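Local coordinates for protein CbsA (Xanthomonas oryzae pv. oryzae, PDB 5XYH) that hydrolyses beta-1,4-glucosidic bonds of cellulose to release cellobiose, as an exo-acting glycoside hydrolase of family 6, at residues V33-K38 / H413-V418; Y93-R98 / P147-N152; A114-Y119 / Y171-K176. One frame throughout, in Å; residues are numbered along the deposited sequence.

Contacts 2 and 3 belong together, while contact 1 stands apart from both. The centres of contacts 2 and 3 are about 10 Å apart, and their segments alternate along the chain. They touch directly: Gly97 O lies 2.7 Å from Tyr171 OH, probably as a hydrogen bond. Contact 2 joins loops at the C-terminal ends of two barrel strands, the end where the active site of family 6 enzymes lies. Contact 3 packs the helices that follow those strands. Contact 1 is on the opposite side of the chain's centre, about 32 Å from contact 2 and 40 Å from contact 3, centre to centre. Its two segments enclose the other contacts along the sequence.

Contact 1 (V33-K38 / H413-V418); sequences VQLKAK and HFVQLV
Lys36 NZ is gripped by two carbonyl oxygens, Val30 O and Ile27 O, on the helix whose Leu35 and Lys38 touch Val415 and Val418. These bonds tie the start of helix 33-42 back to helix 17-27 and the turn after it. No hydrogen bond crosses between 33-38 and 413-418, so the contact is purely apolar.

Leu35 divides its two methyls between two valines. Its CG is anti to the backbone N (chi1 -176°), which carries the branch out to the other helix. CD1 meets Val418 CG1 at 3.8 Å. CD2 meets Val415 CG1 more loosely, at 4.2 Å, and there the side chains cross at about a right angle. Val418 CG1 also touches Lys38 CB at 3.8 Å, so this one methyl has both Leu35 and Lys38 as neighbours. The rest of Lys38 is extended and leads away from Val418.

The other methyl, Val418 CG2, sits 3.9 Å above one face of the Phe414 ring, toward its rim. Phe414 in turn packs on Met39 and Val42 of helix 33-42 and on Val23 of helix 17-27. The axes of the two short helical segments approach to 11.0 Å at 88°. This is near-perpendicular helix packing, joining the C-terminal helix 411-419 to an N-terminal helix of the family 6 catalytic domain.

Contact 2 (Y93-R98 / P147-N152); sequences YDMPGR and PDSLPN
Apolar contact joins Tyr93 to Pro147 and Met95 to Ser149. Tyr93 CD1 lies 3.8 Å from Pro147 CD. The Met95 chain bends at chi2 (72°) and chi3, and its methyl CE comes to 4.1 Å from Ser149 CB. Tyr93 also presents a ring edge to a carbonyl: CE1 is 3.4 Å from Pro147 O, which lies near the ring plane.

Flat groups meet within 93-98. Tyr93 CE2 stands 3.4 Å above the guanidinium plane of Arg98, over its centre. Arg98 CD lies on one face of the Tyr93 ring, toward its rim.

The hydrogen bonds lie within each segment or go to residues outside both. Arg98 NH1 donates to Tyr93 O at 3.1 Å, and a second carbonyl, Asp52 O, also bonds NH1. Asn152 ND2 donates to Asp148 OD1 at 3.2 Å. That bond is nearly straight (170°), in the amide plane of Asn152 but from above the carboxylate plane. Tyr93 OH bonds Asp99 OD1, and Ser149 OG bonds Glu146 O. The carboxylate of Glu146 takes the backbone N-H groups of both Asp94 and Met95.

No hydrogen bond runs directly between 93-98 and 147-152. Their direct contact is van der Waals, and a polar tie between the two loops runs through Glu146, the residue before Pro147, at the C-terminal end of the barrel.

Contact 3 (A114-Y119 / Y171-K176); sequences AGLQRY and YEAGIK
Ala173 and Gly174 face Leu116 and Tyr119 where two helices pack side by side around the distorted alpha/beta barrel of family 6. Helices 113-131 and 170-183 follow strands 86-92 and 140-145, which are parallel neighbours in the sheet. Helix 113-131 is thus the crossover of a beta-alpha-beta unit. The short helical segments run nearly parallel, at 13°, with their axes 10.4 Å apart.

Tyr171 turns away from 114-119. Its ring packs on Met95, which ties this helix to the loop 93-98. Glu172 packs on Leu212 and Val216 of helix 206-218.

Ala173 makes the first contact. Its CB touches Leu116 CD2 at 3.7 Å. With chi1 at 178°, the Leu116 fork swings out from its own helix, so that its two methyls reach two successive residues. The other methyl, CD1, rests on the backbone of Gly174, 3.9 Å from both Gly174 N and Gly174 CA.

Gly174 has no side chain, and both Leu116 and Tyr119 come against its main chain. Leu116 CA and Gly174 CA are only 6.7 Å apart. Tyr119 CE2 lies 3.8 Å from Gly174 CA. The same ring atom is 3.5 Å from Gly174 O, which sits at the ring edge, near its plane. Beyond that edge, Tyr119 OH bonds Glu146 OE2.

Ile175 points away from 114-119. Its side chain touches Leu150, Met95 and Val216, and its backbone N closes the helical turn with a 3.0 Å hydrogen bond to Tyr171 O.

Contact 1 (V33-K38 / H413-V418)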
# COMPACT_ATOMS: atom_id res chain seq x y z
N VAL A 33 11.43 5.79 -28.19
CA VAL A 33 11.71 4.37 -28.08
C VAL A 33 12.44 4.05 -26.77
O VAL A 33 12.28 2.97 -26.20
CB VAL A 33 12.50 3.90 -29.32
CG1 VAL A 33 13.03 2.50 -29.15
CG2 VAL A 33 11.60 3.97 -30.54
N GLN A 34 13.22 5.00 -26.25
CA GLN A 34 13.84 4.76 -24.94
C GLN A 34 12.79 4.75 -23.83
O GLN A 34 12.90 3.97 -22.87
CB GLN A 34 14.90 5.82 -24.66
CG GLN A 34 16.00 5.85 -25.70
CD GLN A 34 16.78 4.56 -25.74
OE1 GLN A 34 17.14 3.99 -24.70
NE2 GLN A 34 17.03 4.06 -26.95
N LEU A 35 11.77 5.60 -23.94
CA LEU A 35 10.67 5.55 -22.98
C LEU A 35 9.88 4.26 -23.13
O LEU A 35 9.50 3.64 -22.13
CB LEU A 35 9.76 6.77 -23.14
CG LEU A 35 8.65 6.84 -22.09
CD1 LEU A 35 9.27 6.75 -20.69
CD2 LEU A 35 7.85 8.12 -22.24
N LYS A 36 9.61 3.84 -24.37
CA LYS A 36 9.01 2.53 -24.60
C LYS A 36 9.78 1.44 -23.88
O LYS A 36 9.20 0.54 -23.27
CB LYS A 36 8.97 2.20 -26.10
CG LYS A 36 7.98 2.98 -26.98
CD LYS A 36 7.98 2.37 -28.39
CE LYS A 36 7.39 3.29 -29.45
NZ LYS A 36 5.91 3.42 -29.28
N ALA A 37 11.12 1.50 -23.95
CA ALA A 37 11.95 0.45 -23.37
C ALA A 37 11.87 0.46 -21.86
O ALA A 37 11.81 -0.60 -21.23
CB ALA A 37 13.40 0.61 -23.83
N LYS A 38 11.89 1.65 -21.25
CA LYS A 38 11.73 1.73 -19.81
C LYS A 38 10.38 1.19 -19.37
O LYS A 38 10.27 0.57 -18.31
CB LYS A 38 11.92 3.18 -19.35
CG LYS A 38 13.36 3.67 -19.46
CD LYS A 38 13.48 5.17 -19.20
CE LYS A 38 14.87 5.68 -19.59
NZ LYS A 38 14.99 7.16 -19.55
N HIS A 413 -0.15 10.01 -15.43
CA HIS A 413 0.58 9.65 -14.21
C HIS A 413 1.65 8.60 -14.48
O HIS A 413 2.72 8.60 -13.86
CB HIS A 413 -0.38 9.15 -13.14
CG HIS A 413 0.11 9.34 -11.74
ND1 HIS A 413 -0.13 8.43 -10.73
CD2 HIS A 413 0.81 10.35 -11.17
CE1 HIS A 413 0.41 8.87 -9.61
NE2 HIS A 413 0.98 10.04 -9.84
N PHE A 414 1.35 7.66 -15.38
CA PHE A 414 2.29 6.58 -15.67
C PHE A 414 3.57 7.13 -16.27
O PHE A 414 4.67 6.83 -15.79
CB PHE A 414 1.66 5.56 -16.61
CG PHE A 414 2.52 4.37 -16.85
CD1 PHE A 414 2.92 3.56 -15.80
CD2 PHE A 414 2.93 4.04 -18.14
CE1 PHE A 414 3.72 2.43 -16.01
CE2 PHE A 414 3.74 2.92 -18.37
CZ PHE A 414 4.14 2.12 -17.31
N VAL A 415 3.45 7.91 -17.35
CA VAL A 415 4.61 8.52 -17.98
C VAL A 415 5.43 9.29 -16.95
O VAL A 415 6.66 9.20 -16.91
CB VAL A 415 4.17 9.43 -19.13
CG1 VAL A 415 5.36 10.26 -19.64
CG2 VAL A 415 3.50 8.60 -20.24
N GLN A 416 4.75 10.06 -16.09
CA GLN A 416 5.45 10.81 -15.06
C GLN A 416 6.18 9.87 -14.10
O GLN A 416 7.36 10.07 -13.79
CB GLN A 416 4.44 11.70 -14.31
CG GLN A 416 4.97 12.32 -13.02
CD GLN A 416 3.85 12.64 -12.01
OE1 GLN A 416 2.95 13.44 -12.29
NE2 GLN A 416 3.91 12.01 -10.84
N LEU A 417 5.51 8.81 -13.64
CA LEU A 417 6.11 7.88 -12.69
C LEU A 417 7.36 7.21 -13.26
O LEU A 417 8.36 7.04 -12.55
CB LEU A 417 5.09 6.83 -12.27
CG LEU A 417 4.02 7.32 -11.30
CD1 LEU A 417 2.89 6.31 -11.25
CD2 LEU A 417 4.63 7.53 -9.91
N VAL A 418 7.31 6.79 -14.53
CA VAL A 418 8.47 6.17 -15.16
C VAL A 418 9.60 7.18 -15.33
O VAL A 418 10.77 6.89 -15.01
CB VAL A 418 8.08 5.56 -16.52
CG1 VAL A 418 9.30 5.09 -17.28
CG2 VAL A 418 7.11 4.43 -16.31

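Contact 2 (Y93-R98 / P147-N152)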
# COMPACT_ATOMS: atom_id res chain seq x y z
N TYR A 93 -9.08 -6.51 0.45
CA TYR A 93 -9.49 -5.10 0.55
C TYR A 93 -11.00 -4.97 0.29
O TYR A 93 -11.44 -4.39 -0.70
CB TYR A 93 -8.68 -4.26 -0.43
CG TYR A 93 -8.84 -2.74 -0.36
CD1 TYR A 93 -8.71 -2.06 0.84
CD2 TYR A 93 -9.06 -2.00 -1.51
CE1 TYR A 93 -8.83 -0.68 0.91
CE2 TYR A 93 -9.19 -0.63 -1.46
CZ TYR A 93 -9.07 0.03 -0.24
OH TYR A 93 -9.20 1.41 -0.18
N ASP A 94 -11.83 -5.50 1.20
CA ASP A 94 -13.27 -5.27 1.11
C ASP A 94 -13.92 -5.12 2.49
O ASP A 94 -15.07 -5.52 2.68
CB ASP A 94 -13.96 -6.40 0.33
CG ASP A 94 -15.27 -5.95 -0.32
OD1 ASP A 94 -15.48 -4.72 -0.45
OD2 ASP A 94 -16.08 -6.83 -0.68
N MET A 95 -13.20 -4.55 3.45
CA MET A 95 -13.74 -4.34 4.79
C MET A 95 -15.12 -3.68 4.74
O MET A 95 -15.32 -2.74 3.96
CB MET A 95 -12.78 -3.47 5.61
CG MET A 95 -13.20 -3.32 7.06
SD MET A 95 -12.95 -4.84 8.00
CE MET A 95 -11.18 -4.76 8.24
N PRO A 96 -16.08 -4.13 5.54
CA PRO A 96 -17.29 -3.33 5.77
C PRO A 96 -16.92 -1.92 6.24
O PRO A 96 -16.01 -1.73 7.04
CB PRO A 96 -18.03 -4.10 6.87
CG PRO A 96 -17.48 -5.51 6.80
CD PRO A 96 -16.05 -5.36 6.36
N GLY A 97 -17.63 -0.92 5.71
CA GLY A 97 -17.29 0.46 6.03
C GLY A 97 -15.89 0.85 5.62
O GLY A 97 -15.23 1.62 6.33
N ARG A 98 -15.42 0.34 4.47
CA ARG A 98 -14.04 0.53 4.04
C ARG A 98 -13.67 2.00 3.98
O ARG A 98 -14.51 2.86 3.69
CB ARG A 98 -13.84 -0.11 2.66
CG ARG A 98 -12.43 -0.66 2.40
CD ARG A 98 -12.32 -1.28 1.02
NE ARG A 98 -12.40 -0.27 -0.03
CZ ARG A 98 -12.60 -0.55 -1.31
NH1 ARG A 98 -12.74 -1.80 -1.70
NH2 ARG A 98 -12.68 0.43 -2.20
N PRO A 147 -5.64 -2.79 3.65
CA PRO A 147 -5.08 -1.44 3.77
C PRO A 147 -6.14 -0.44 4.20
O PRO A 147 -7.33 -0.62 3.96
CB PRO A 147 -4.57 -1.14 2.35
CG PRO A 147 -4.52 -2.42 1.64
CD PRO A 147 -5.47 -3.36 2.30
N ASP A 148 -5.67 0.61 4.86
CA ASP A 148 -6.49 1.75 5.24
C ASP A 148 -7.59 1.36 6.22
O ASP A 148 -8.70 1.89 6.17
CB ASP A 148 -7.08 2.42 3.99
CG ASP A 148 -7.55 3.83 4.27
OD1 ASP A 148 -7.00 4.49 5.19
OD2 ASP A 148 -8.48 4.27 3.56
N SER A 149 -7.32 0.40 7.10
CA SER A 149 -8.35 -0.03 8.04
C SER A 149 -7.91 0.33 9.44
O SER A 149 -8.21 1.45 9.91
CB SER A 149 -8.65 -1.53 7.88
OG SER A 149 -7.52 -2.31 8.19
N LEU A 150 -7.20 -0.55 10.14
CA LEU A 150 -6.92 -0.39 11.57
C LEU A 150 -6.28 0.94 11.96
O LEU A 150 -6.71 1.51 12.98
CB LEU A 150 -6.03 -1.55 12.04
CG LEU A 150 -6.69 -2.93 12.04
CD1 LEU A 150 -5.80 -3.97 12.71
CD2 LEU A 150 -8.03 -2.86 12.74
N PRO A 151 -5.28 1.48 11.24
CA PRO A 151 -4.67 2.75 11.69
C PRO A 151 -5.68 3.87 11.93
O PRO A 151 -5.46 4.71 12.82
CB PRO A 151 -3.71 3.10 10.55
CG PRO A 151 -3.40 1.80 9.91
CD PRO A 151 -4.66 1.01 9.99
N ASN A 152 -6.78 3.90 11.18
CA ASN A 152 -7.77 4.96 11.38
C ASN A 152 -8.41 4.87 12.76
O ASN A 152 -8.86 5.90 13.29
CB ASN A 152 -8.85 4.89 10.31
CG ASN A 152 -8.29 5.09 8.92
OD1 ASN A 152 -7.73 6.15 8.62
ND2 ASN A 152 -8.44 4.08 8.06

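Contact 3 (A114-Y119 / Y171-K176)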
# COMPACT_ATOMS: atom_id res chain seq x y z
N ALA A 114 -24.81 -7.18 9.19
CA ALA A 114 -25.12 -7.78 7.90
C ALA A 114 -23.97 -7.59 6.92
O ALA A 114 -23.63 -8.50 6.15
CB ALA A 114 -26.43 -7.21 7.36
N GLY A 115 -23.34 -6.41 6.95
CA GLY A 115 -22.19 -6.18 6.08
C GLY A 115 -21.05 -7.12 6.41
O GLY A 115 -20.44 -7.71 5.52
N LEU A 116 -20.78 -7.30 7.70
CA LEU A 116 -19.71 -8.19 8.12
C LEU A 116 -19.97 -9.63 7.68
O LEU A 116 -19.03 -10.33 7.25
CB LEU A 116 -19.55 -8.11 9.64
CG LEU A 116 -18.50 -9.01 10.28
CD1 LEU A 116 -17.12 -8.69 9.73
CD2 LEU A 116 -18.55 -8.88 11.78
N GLN A 117 -21.22 -10.09 7.75
CA GLN A 117 -21.50 -11.46 7.33
C GLN A 117 -21.28 -11.65 5.83
O GLN A 117 -20.84 -12.71 5.39
CB GLN A 117 -22.93 -11.87 7.70
CG GLN A 117 -23.17 -13.37 7.50
CD GLN A 117 -22.30 -14.21 8.43
OE1 GLN A 117 -22.38 -14.07 9.64
NE2 GLN A 117 -21.44 -15.04 7.86
N ARG A 118 -21.63 -10.64 5.04
CA ARG A 118 -21.31 -10.70 3.61
C ARG A 118 -19.80 -10.78 3.41
O ARG A 118 -19.32 -11.58 2.59
CB ARG A 118 -21.87 -9.48 2.87
CG ARG A 118 -23.37 -9.40 2.79
CD ARG A 118 -23.78 -8.36 1.75
NE ARG A 118 -23.41 -8.82 0.41
CZ ARG A 118 -23.27 -8.03 -0.66
NH1 ARG A 118 -23.44 -6.72 -0.55
NH2 ARG A 118 -22.96 -8.55 -1.83
N TYR A 119 -19.04 -9.96 4.14
CA TYR A 119 -17.58 -10.01 4.07
C TYR A 119 -17.07 -11.42 4.34
O TYR A 119 -16.20 -11.93 3.61
CB TYR A 119 -17.00 -9.02 5.08
CG TYR A 119 -15.49 -8.95 5.10
CD1 TYR A 119 -14.80 -8.27 4.11
CD2 TYR A 119 -14.75 -9.51 6.15
CE1 TYR A 119 -13.42 -8.17 4.12
CE2 TYR A 119 -13.37 -9.43 6.17
CZ TYR A 119 -12.71 -8.75 5.16
OH TYR A 119 -11.35 -8.65 5.16
N TYR A 171 -14.35 -3.63 12.30
CA TYR A 171 -13.01 -3.70 11.71
C TYR A 171 -12.21 -4.84 12.33
O TYR A 171 -11.64 -5.67 11.62
CB TYR A 171 -12.25 -2.39 11.89
CG TYR A 171 -12.45 -1.37 10.80
CD1 TYR A 171 -13.57 -1.41 9.98
CD2 TYR A 171 -11.52 -0.34 10.60
CE1 TYR A 171 -13.76 -0.45 8.98
CE2 TYR A 171 -11.70 0.61 9.62
CZ TYR A 171 -12.82 0.56 8.81
OH TYR A 171 -12.98 1.51 7.84
N GLU A 172 -12.19 -4.91 13.67
CA GLU A 172 -11.42 -5.94 14.35
C GLU A 172 -11.99 -7.33 14.06
O GLU A 172 -11.23 -8.29 13.93
CB GLU A 172 -11.40 -5.67 15.86
CG GLU A 172 -10.64 -4.40 16.21
CD GLU A 172 -10.89 -3.91 17.62
OE1 GLU A 172 -10.14 -4.32 18.53
OE2 GLU A 172 -11.84 -3.10 17.81
N ALA A 173 -13.32 -7.43 13.95
CA ALA A 173 -13.93 -8.72 13.64
C ALA A 173 -13.58 -9.16 12.22
O ALA A 173 -13.29 -10.34 11.99
CB ALA A 173 -15.44 -8.67 13.82
N GLY A 174 -13.59 -8.22 11.27
CA GLY A 174 -13.22 -8.55 9.91
C GLY A 174 -11.77 -9.00 9.77
O GLY A 174 -11.48 -9.96 9.05
N ILE A 175 -10.85 -8.30 10.42
CA ILE A 175 -9.44 -8.69 10.35
C ILE A 175 -9.24 -10.07 10.95
O ILE A 175 -8.54 -10.92 10.39
CB ILE A 175 -8.54 -7.66 11.06
CG1 ILE A 175 -8.70 -6.26 10.46
CG2 ILE A 175 -7.08 -8.13 11.03
CD1 ILE A 175 -7.87 -5.98 9.25
N LYS A 176 -9.85 -10.32 12.11
CA LYS A 176 -9.68 -11.61 12.77
C LYS A 176 -10.15 -12.74 11.87
O LYS A 176 -9.47 -13.77 11.73
CB LYS A 176 -10.43 -11.63 14.11
CG LYS A 176 -10.52 -13.01 14.73
CD LYS A 176 -11.45 -13.01 15.94
CE LYS A 176 -11.31 -14.31 16.70
NZ LYS A 176 -12.09 -14.36 17.96